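Apical membrane antigen 1 (Babesia divergens, PDB 4APM) probably serves, as an AMA1-family membrane antigen of an apicomplexan parasite, in forming the moving junction during host-cell invasion. Local coordinates at residues G311-T323 with I329-F343. Sequence-based numbering, arbitrary orientation.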
# COMPACT_ATOMS: atom_id res chain seq x y z
N GLY A 311 -7.10 8.01 -6.46
CA GLY A 311 -6.71 6.69 -5.98
C GLY A 311 -6.60 5.58 -7.01
O GLY A 311 -6.48 4.41 -6.65
N VAL A 312 -6.66 5.95 -8.29
CA VAL A 312 -6.70 5.00 -9.40
C VAL A 312 -5.31 4.82 -9.95
O VAL A 312 -4.60 5.79 -10.16
CB VAL A 312 -7.62 5.50 -10.54
CG1 VAL A 312 -7.51 4.59 -11.76
CG2 VAL A 312 -9.07 5.56 -10.07
N GLY A 313 -4.89 3.57 -10.12
CA GLY A 313 -3.53 3.24 -10.53
C GLY A 313 -3.22 1.76 -10.37
O GLY A 313 -4.09 0.95 -9.99
N MET A 314 -2.01 1.36 -10.70
CA MET A 314 -1.65 -0.03 -10.45
C MET A 314 -1.23 -0.21 -9.01
O MET A 314 -0.04 -0.18 -8.71
CB MET A 314 -0.53 -0.46 -11.37
CG MET A 314 -0.80 -0.06 -12.81
SD MET A 314 0.41 -0.81 -13.91
CE MET A 314 0.02 0.07 -15.42
N ASN A 315 -2.21 -0.47 -8.14
CA ASN A 315 -2.05 -0.35 -6.68
C ASN A 315 -1.81 -1.66 -5.90
O ASN A 315 -1.75 -1.63 -4.67
CB ASN A 315 -3.29 0.35 -6.08
CG ASN A 315 -3.49 1.75 -6.63
OD1 ASN A 315 -2.53 2.44 -7.00
ND2 ASN A 315 -4.76 2.22 -6.62
N TRP A 316 -1.78 -2.78 -6.60
CA TRP A 316 -1.79 -4.11 -5.98
C TRP A 316 -0.90 -4.99 -6.79
O TRP A 316 -0.73 -4.77 -8.01
CB TRP A 316 -3.21 -4.72 -5.97
CG TRP A 316 -4.35 -3.78 -5.63
CD1 TRP A 316 -4.96 -3.61 -4.38
CD2 TRP A 316 -5.10 -2.91 -6.55
NE1 TRP A 316 -6.00 -2.68 -4.47
CE2 TRP A 316 -6.12 -2.23 -5.74
CE3 TRP A 316 -5.00 -2.59 -7.90
CZ2 TRP A 316 -7.02 -1.34 -6.29
CZ3 TRP A 316 -5.93 -1.68 -8.45
CH2 TRP A 316 -6.92 -1.08 -7.66
N ALA A 317 -0.26 -5.95 -6.12
CA ALA A 317 0.61 -6.92 -6.80
C ALA A 317 0.55 -8.28 -6.12
O ALA A 317 0.30 -8.36 -4.91
CB ALA A 317 2.06 -6.41 -6.84
N ASN A 318 0.76 -9.32 -6.91
CA ASN A 318 0.91 -10.68 -6.41
C ASN A 318 2.33 -11.09 -6.53
O ASN A 318 2.89 -11.09 -7.62
CB ASN A 318 0.10 -11.64 -7.25
CG ASN A 318 -1.33 -11.21 -7.38
OD1 ASN A 318 -1.68 -10.52 -8.34
ND2 ASN A 318 -2.15 -11.53 -6.39
N TYR A 319 2.94 -11.41 -5.40
CA TYR A 319 4.29 -11.86 -5.39
C TYR A 319 4.32 -13.34 -5.06
O TYR A 319 3.92 -13.74 -3.97
CB TYR A 319 5.11 -11.09 -4.37
CG TYR A 319 6.50 -11.63 -4.27
CD1 TYR A 319 7.35 -11.64 -5.38
CD2 TYR A 319 6.91 -12.28 -3.11
CE1 TYR A 319 8.64 -12.15 -5.29
CE2 TYR A 319 8.17 -12.82 -3.01
CZ TYR A 319 9.02 -12.76 -4.10
OH TYR A 319 10.25 -13.33 -3.99
N ASP A 320 4.80 -14.14 -6.00
CA ASP A 320 4.92 -15.57 -5.79
C ASP A 320 6.30 -15.86 -5.22
O ASP A 320 7.30 -15.75 -5.93
CB ASP A 320 4.75 -16.33 -7.10
CG ASP A 320 4.69 -17.84 -6.90
OD1 ASP A 320 5.47 -18.37 -6.07
OD2 ASP A 320 3.84 -18.48 -7.54
N SER A 321 6.38 -16.17 -3.93
CA SER A 321 7.69 -16.36 -3.32
C SER A 321 8.41 -17.64 -3.76
O SER A 321 9.59 -17.76 -3.56
CB SER A 321 7.60 -16.30 -1.78
OG SER A 321 6.70 -17.29 -1.32
N ASN A 322 7.70 -18.57 -4.41
CA ASN A 322 8.33 -19.77 -4.98
C ASN A 322 9.02 -19.54 -6.32
O ASN A 322 10.00 -20.20 -6.63
CB ASN A 322 7.33 -20.93 -5.14
CG ASN A 322 6.56 -21.21 -3.86
OD1 ASN A 322 5.33 -21.30 -3.86
ND2 ASN A 322 7.28 -21.31 -2.74
N THR A 323 8.47 -18.63 -7.13
CA THR A 323 9.02 -18.35 -8.46
C THR A 323 9.73 -16.99 -8.54
O THR A 323 10.58 -16.75 -9.42
CB THR A 323 7.93 -18.42 -9.55
OG1 THR A 323 6.87 -17.50 -9.24
CG2 THR A 323 7.34 -19.82 -9.66
N ILE A 329 -1.08 -5.49 -10.98
CA ILE A 329 -2.44 -5.45 -11.50
C ILE A 329 -3.08 -4.07 -11.31
O ILE A 329 -2.67 -3.29 -10.48
CB ILE A 329 -3.35 -6.53 -10.87
CG1 ILE A 329 -3.45 -6.34 -9.35
CG2 ILE A 329 -2.88 -7.93 -11.29
CD1 ILE A 329 -4.47 -7.24 -8.67
N GLU A 330 -4.10 -3.79 -12.11
CA GLU A 330 -4.70 -2.49 -12.08
C GLU A 330 -6.21 -2.51 -11.92
O GLU A 330 -6.83 -1.45 -11.91
CB GLU A 330 -4.30 -1.68 -13.32
CG GLU A 330 -4.97 -2.12 -14.63
CD GLU A 330 -4.31 -1.46 -15.83
OE1 GLU A 330 -3.74 -0.35 -15.69
OE2 GLU A 330 -4.32 -2.08 -16.91
N GLU A 331 -6.78 -3.70 -11.77
CA GLU A 331 -8.20 -3.82 -11.48
C GLU A 331 -8.37 -3.99 -9.98
O GLU A 331 -7.52 -4.60 -9.31
CB GLU A 331 -8.80 -5.03 -12.21
CG GLU A 331 -8.70 -4.97 -13.73
CD GLU A 331 -9.09 -6.29 -14.40
OE1 GLU A 331 -9.86 -7.08 -13.79
OE2 GLU A 331 -8.61 -6.54 -15.54
N THR A 332 -9.49 -3.49 -9.47
CA THR A 332 -9.75 -3.53 -8.04
C THR A 332 -10.06 -4.96 -7.62
O THR A 332 -10.94 -5.58 -8.18
CB THR A 332 -10.92 -2.59 -7.68
OG1 THR A 332 -10.57 -1.24 -8.01
CG2 THR A 332 -11.22 -2.66 -6.20
N PRO A 333 -9.30 -5.51 -6.66
CA PRO A 333 -9.65 -6.87 -6.23
C PRO A 333 -10.90 -6.85 -5.36
O PRO A 333 -11.13 -5.87 -4.62
CB PRO A 333 -8.44 -7.29 -5.39
CG PRO A 333 -7.35 -6.33 -5.73
CD PRO A 333 -8.03 -5.05 -6.08
N ASN A 334 -11.70 -7.92 -5.43
CA ASN A 334 -12.84 -8.08 -4.52
C ASN A 334 -12.98 -9.51 -3.97
O ASN A 334 -13.96 -9.82 -3.28
CB ASN A 334 -14.17 -7.59 -5.16
CG ASN A 334 -14.63 -8.45 -6.33
OD1 ASN A 334 -14.31 -9.64 -6.41
ND2 ASN A 334 -15.40 -7.85 -7.25
N CYS A 335 -11.96 -10.34 -4.21
CA CYS A 335 -11.79 -11.61 -3.49
C CYS A 335 -10.35 -12.11 -3.57
O CYS A 335 -9.52 -11.57 -4.33
CB CYS A 335 -12.72 -12.67 -4.07
SG CYS A 335 -12.36 -12.94 -5.82
N LEU A 336 -10.05 -13.16 -2.81
CA LEU A 336 -8.72 -13.76 -2.80
C LEU A 336 -8.83 -15.25 -3.17
O LEU A 336 -9.86 -15.86 -2.93
CB LEU A 336 -8.07 -13.60 -1.41
CG LEU A 336 -7.91 -12.20 -0.80
CD1 LEU A 336 -7.22 -12.29 0.55
CD2 LEU A 336 -7.15 -11.25 -1.72
N ILE A 337 -7.78 -15.79 -3.79
CA ILE A 337 -7.62 -17.21 -4.05
C ILE A 337 -6.50 -17.70 -3.13
O ILE A 337 -5.46 -17.05 -3.03
CB ILE A 337 -7.17 -17.42 -5.51
CG1 ILE A 337 -8.25 -16.98 -6.48
CG2 ILE A 337 -6.70 -18.85 -5.76
CD1 ILE A 337 -8.00 -15.60 -7.07
N ILE A 338 -6.70 -18.83 -2.44
CA ILE A 338 -5.61 -19.31 -1.61
C ILE A 338 -4.56 -20.03 -2.47
O ILE A 338 -4.89 -20.69 -3.46
CB ILE A 338 -6.06 -20.15 -0.38
CG1 ILE A 338 -4.87 -20.34 0.58
CG2 ILE A 338 -6.61 -21.51 -0.79
CD1 ILE A 338 -5.10 -21.39 1.64
N ASP A 339 -3.29 -19.81 -2.13
CA ASP A 339 -2.18 -20.39 -2.86
C ASP A 339 -0.89 -20.21 -2.05
O ASP A 339 -0.45 -19.10 -1.84
CB ASP A 339 -2.04 -19.74 -4.24
CG ASP A 339 -0.90 -20.32 -5.04
OD1 ASP A 339 -0.95 -21.54 -5.34
OD2 ASP A 339 0.05 -19.58 -5.36
N ALA A 340 -0.33 -21.32 -1.55
CA ALA A 340 0.85 -21.28 -0.68
C ALA A 340 2.01 -20.57 -1.34
O ALA A 340 2.31 -20.83 -2.50
CB ALA A 340 1.26 -22.69 -0.29
N GLY A 341 2.70 -19.72 -0.58
CA GLY A 341 3.86 -19.00 -1.07
C GLY A 341 3.57 -17.69 -1.80
O GLY A 341 4.49 -16.92 -2.11
N SER A 342 2.30 -17.43 -2.10
CA SER A 342 1.95 -16.18 -2.77
C SER A 342 1.61 -15.03 -1.80
O SER A 342 0.94 -15.25 -0.77
CB SER A 342 0.80 -16.39 -3.75
OG SER A 342 0.21 -15.13 -4.07
N PHE A 343 2.02 -13.81 -2.14
CA PHE A 343 1.74 -12.65 -1.27
C PHE A 343 0.96 -11.56 -2.00
O PHE A 343 1.36 -11.13 -3.07
CB PHE A 343 3.03 -12.08 -0.70
CG PHE A 343 3.67 -12.95 0.34
CD1 PHE A 343 4.50 -14.02 -0.03
CD2 PHE A 343 3.44 -12.73 1.70
CE1 PHE A 343 5.10 -14.84 0.93
CE2 PHE A 343 4.04 -13.53 2.66
CZ PHE A 343 4.88 -14.57 2.28
O HOH W 1 -6.70 1.25 -10.31
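Pro333 and Thr332 lie over one face of the Trp316 indole, in CH-pi contact. Trp316 opens strand 316-320, which is central in an antiparallel four-stranded sheet, between 325-329 and 342-346. Pro333 CD sits 3.5 Å from the centroid of the five-membered ring of Trp316, 13° off the normal. Thr332 CA lies over the six-membered ring on the same face, offset toward its rim. On the opposite face the residue's own neighbour, Asn315 CB, covers the ring centre. With CG of Trp316 anti to the carbonyl carbon (chi1 -42°), the indole lies with one face against residues 331-333 and its edge toward Ile329 O. Its NE1 is satisfied by Phe19 O. Ile329 CG1 packs against Trp316 CB at 3.8 Å.

After Ile329 the chain departs, runs as strand 335-339 at the edge of another sheet, and returns through a type II turn from Asp339 to Ser342. The strand pairing itself stays within the four-stranded sheet; strand 335-339 touches 311-323 little. The Cys335-Cys235 disulfide ties it to strand 234-237. The contact lies away from the calcium site.

Tyr319 and Phe343 form an antiparallel hydrogen-bonded pair. Tyr319 N gives a nearly straight bond of 2.8 Å to Phe343 O, in the carbonyl plane. Phe343 N returns one to Tyr319 O. Their rings share one face of the sheet. Asp320 and Ser342, the adjoining non-hydrogen-bonded pair, point to the other, where Ser342 OG bonds Ala225 O.

At the polar edge, Asp320 OD1 closes an Asx turn. It accepts from Asn322 N at 2.8 Å, nearly head-on, and from Thr323 N above the carboxylate plane. Asp320 OD2 lies 4.5 Å from Asp339 OD2, a like-charged pair that may raise the proton affinity of either. Beside it, Ser321 N donates to Gly341 O at 2.7 Å.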